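Local coordinates for surface glycan binding protein B (Bacteroides ovatus, PDB 6E57), which binds mixed-linkage beta-glucan, here a heptasaccharide of it, and probably captures it at the cell surface for uptake by this gut bacterium, at residues Ser88-Ser92 against Asp93-Asn97; Asn128-Ala131 against Asp132-Gln135. All coordinates share one frame; numbering follows the deposited sequence.

How the interactions relate
The two contacts show how one chain uses close-range hydrogen bonding at two kinds of connection: interaction 1 within a domain built of two beta sheets, interaction 2 at the junction leading out of it. They follow one another along the chain, with centres about 27 Å apart and nearest atoms about 15 Å apart, so they do not touch. Interaction 1 lies far out, its centre about 37 Å from that of the chain; interaction 2 lies at about 22 Å, with the side chain of Q135 about 8 Å from a bound sodium ion. Neither contributes to the glycan pocket, which W322, D323, D326, K331, Y371 and W372 form much later in the chain.

Interaction 1: Ser88-Ser92 against Asp93-Asn97; sequences SGTDS and DKEIN
S88 and G89 double back against I96 and N97, with S88 CA 4.5 Å from I96 CA and G89 CA 4.6 Å from N97 CA, so that the loop 88-92 folds over the start of strand 95-98; a weak bond runs from G89 N to N97 O (3.5 Å). T90 points its side chain toward the strand and meets E95. Its hydroxyl oxygen OG1, placed between the backbone N and the carbonyl carbon (chi1 66°), sits 2.6 Å from E95 O and 2.7 Å from S92 O, within bonding distance of both carbonyls and with a single proton to offer. The methyl CG2 of T90 lies over the carboxylate end of E95, 3.6 Å from OE1, the two side chains crossing at about a right angle, while N97 CB closes on the same methyl. From S88, OG donates to S92 O at 3.0 Å, in the carbonyl plane and on a lone pair, and CB rests against E95 O. Where the loop leaves, S92 OG weakly receives K94 N. D93, whose OD2 is held by V77 N, and I96, packed on W79, bind the stretch to strand 75-81. The loop passes from edge strand 84-86 of one sheet to edge strand 95-98 of the other, a sheet-to-sheet connection consistent with an immunoglobulin-like beta sandwich.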
# COMPACT_ATOMS: atom_id res chain seq x y z
N SER A 88 22.93 -24.97 8.11
CA SER A 88 23.45 -24.90 6.75
C SER A 88 23.43 -26.31 6.14
O SER A 88 24.12 -27.20 6.63
CB SER A 88 24.85 -24.32 6.74
OG SER A 88 25.81 -25.29 7.14
N GLY A 89 22.64 -26.49 5.08
CA GLY A 89 22.43 -27.82 4.47
C GLY A 89 23.63 -28.34 3.70
O GLY A 89 23.47 -28.92 2.62
N THR A 90 24.83 -28.16 4.26
CA THR A 90 26.08 -28.71 3.74
C THR A 90 26.96 -29.13 4.93
O THR A 90 26.72 -28.70 6.06
CB THR A 90 26.82 -27.72 2.84
OG1 THR A 90 27.24 -26.61 3.63
CG2 THR A 90 25.98 -27.23 1.67
N ASP A 91 27.96 -29.97 4.66
CA ASP A 91 28.89 -30.45 5.68
C ASP A 91 29.72 -29.27 6.21
O ASP A 91 30.02 -29.20 7.40
CB ASP A 91 29.77 -31.60 5.15
CG ASP A 91 30.46 -31.33 3.82
OD1 ASP A 91 30.41 -30.18 3.35
OD2 ASP A 91 31.04 -32.29 3.27
N SER A 92 30.08 -28.34 5.31
CA SER A 92 30.70 -27.07 5.67
C SER A 92 29.65 -26.16 6.33
O SER A 92 28.47 -26.25 6.01
CB SER A 92 31.32 -26.42 4.46
OG SER A 92 31.98 -25.22 4.81
N ASP A 93 30.11 -25.29 7.23
CA ASP A 93 29.23 -24.38 7.97
C ASP A 93 29.17 -23.00 7.29
O ASP A 93 28.40 -22.16 7.73
CB ASP A 93 29.67 -24.22 9.43
CG ASP A 93 30.79 -23.21 9.63
OD1 ASP A 93 31.94 -23.53 9.24
OD2 ASP A 93 30.51 -22.12 10.16
N LYS A 94 29.97 -22.78 6.24
CA LYS A 94 30.03 -21.46 5.59
C LYS A 94 29.55 -21.56 4.13
O LYS A 94 29.86 -20.70 3.31
CB LYS A 94 31.44 -20.87 5.70
CG LYS A 94 32.60 -21.86 5.58
CD LYS A 94 33.95 -21.20 5.46
CE LYS A 94 34.24 -20.18 6.55
NZ LYS A 94 34.05 -20.76 7.91
N GLU A 95 28.76 -22.60 3.83
CA GLU A 95 27.94 -22.67 2.63
C GLU A 95 26.53 -23.08 3.06
O GLU A 95 26.36 -24.12 3.69
CB GLU A 95 28.52 -23.66 1.62
CG GLU A 95 27.75 -23.73 0.31
CD GLU A 95 28.18 -24.81 -0.67
OE1 GLU A 95 28.74 -25.83 -0.22
OE2 GLU A 95 27.93 -24.64 -1.88
N ILE A 96 25.53 -22.25 2.74
CA ILE A 96 24.13 -22.58 3.01
C ILE A 96 23.53 -23.24 1.76
O ILE A 96 23.83 -22.85 0.63
CB ILE A 96 23.32 -21.36 3.46
CG1 ILE A 96 21.98 -21.78 4.08
CG2 ILE A 96 23.12 -20.36 2.32
CD1 ILE A 96 21.20 -20.65 4.71
N ASN A 97 22.70 -24.25 2.01
CA ASN A 97 21.86 -24.89 1.01
C ASN A 97 20.49 -25.13 1.64
O ASN A 97 20.35 -25.97 2.52
CB ASN A 97 22.47 -26.21 0.50
CG ASN A 97 21.53 -26.98 -0.40
OD1 ASN A 97 20.89 -26.40 -1.28
ND2 ASN A 97 21.43 -28.28 -0.19

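Interaction 2: Asn128-Ala131 against Asp132-Gln135; sequences NPLA and DDPQ
P129 and Q135 meet across a tight bend, a type I beta turn from L130 to D133. A131 and D132 are its two central residues, packed against each other through the peptide they share, with their CB bonds directed away from the opposing segment. The side chains of P129 and Q135 cross at about a right angle, and P129 CG sits over the face of the Q135 amide, 3.4 Å from OE1. Q135 CG, set between its own backbone N and carbonyl carbon (chi1 61°), starts an extended chain that brings NE2 back over the turn. Q135 NE2 donates to L130 O at 2.9 Å, with an N-H...O angle of 133°. A second bond, also 2.9 Å, runs from Q135 NE2 to D133 O. The turn bond from D133 N to L130 O is 3.1 Å long and arrives from the opposite face of the carbonyl plane. D133 OD2 weakly accepts L130 N, while OD1 makes a salt bridge with R59, just past strand 53-58; Y210 of the next domain touches D133. Both NE2 hydrogens are thus used and L130 O takes two donors, while the D133 carboxylate, paired with R59, is probably charged.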
# COMPACT_ATOMS: atom_id res chain seq x y z
N ASN A 128 10.41 -16.84 -5.70
CA ASN A 128 9.28 -16.66 -6.61
C ASN A 128 8.55 -17.99 -6.80
O ASN A 128 9.18 -19.04 -6.87
CB ASN A 128 9.72 -16.11 -7.96
CG ASN A 128 10.52 -14.83 -7.83
OD1 ASN A 128 10.01 -13.82 -7.34
ND2 ASN A 128 11.77 -14.86 -8.27
N PRO A 129 7.21 -17.98 -6.92
CA PRO A 129 6.46 -19.21 -7.19
C PRO A 129 6.57 -19.61 -8.66
O PRO A 129 7.00 -18.81 -9.49
CB PRO A 129 5.02 -18.81 -6.82
CG PRO A 129 4.95 -17.33 -7.14
CD PRO A 129 6.34 -16.80 -6.83
N LEU A 130 6.18 -20.85 -8.98
CA LEU A 130 6.01 -21.28 -10.36
C LEU A 130 4.65 -20.78 -10.87
O LEU A 130 3.76 -20.44 -10.08
CB LEU A 130 6.11 -22.81 -10.44
CG LEU A 130 7.47 -23.39 -10.02
CD1 LEU A 130 7.53 -24.88 -10.30
CD2 LEU A 130 8.61 -22.67 -10.72
N ALA A 131 4.50 -20.75 -12.20
CA ALA A 131 3.32 -20.21 -12.86
C ALA A 131 2.05 -20.91 -12.36
O ALA A 131 1.04 -20.25 -12.10
CB ALA A 131 3.47 -20.35 -14.36
N ASP A 132 2.12 -22.23 -12.20
CA ASP A 132 0.97 -23.09 -11.91
C ASP A 132 0.73 -23.20 -10.39
O ASP A 132 -0.30 -23.73 -9.98
CB ASP A 132 1.14 -24.48 -12.53
CG ASP A 132 0.88 -24.54 -14.03
OD1 ASP A 132 0.40 -23.54 -14.60
OD2 ASP A 132 1.14 -25.61 -14.62
N ASP A 133 1.66 -22.71 -9.57
CA ASP A 133 1.54 -22.78 -8.11
C ASP A 133 0.38 -21.91 -7.63
O ASP A 133 0.17 -20.82 -8.16
CB ASP A 133 2.81 -22.28 -7.40
CG ASP A 133 3.98 -23.24 -7.40
OD1 ASP A 133 3.85 -24.32 -8.01
OD2 ASP A 133 5.01 -22.91 -6.78
N PRO A 134 -0.39 -22.35 -6.61
CA PRO A 134 -1.20 -21.44 -5.81
C PRO A 134 -0.27 -20.41 -5.14
O PRO A 134 0.70 -20.80 -4.49
CB PRO A 134 -1.90 -22.33 -4.78
CG PRO A 134 -1.82 -23.72 -5.36
CD PRO A 134 -0.54 -23.75 -6.18
N GLN A 135 -0.57 -19.13 -5.33
CA GLN A 135 0.30 -18.05 -4.88
C GLN A 135 -0.55 -16.83 -4.51
O GLN A 135 -1.67 -16.68 -4.99
CB GLN A 135 1.32 -17.72 -5.96
CG GLN A 135 0.71 -17.25 -7.28
CD GLN A 135 1.68 -17.40 -8.42
OE1 GLN A 135 2.25 -16.43 -8.91
NE2 GLN A 135 1.89 -18.64 -8.84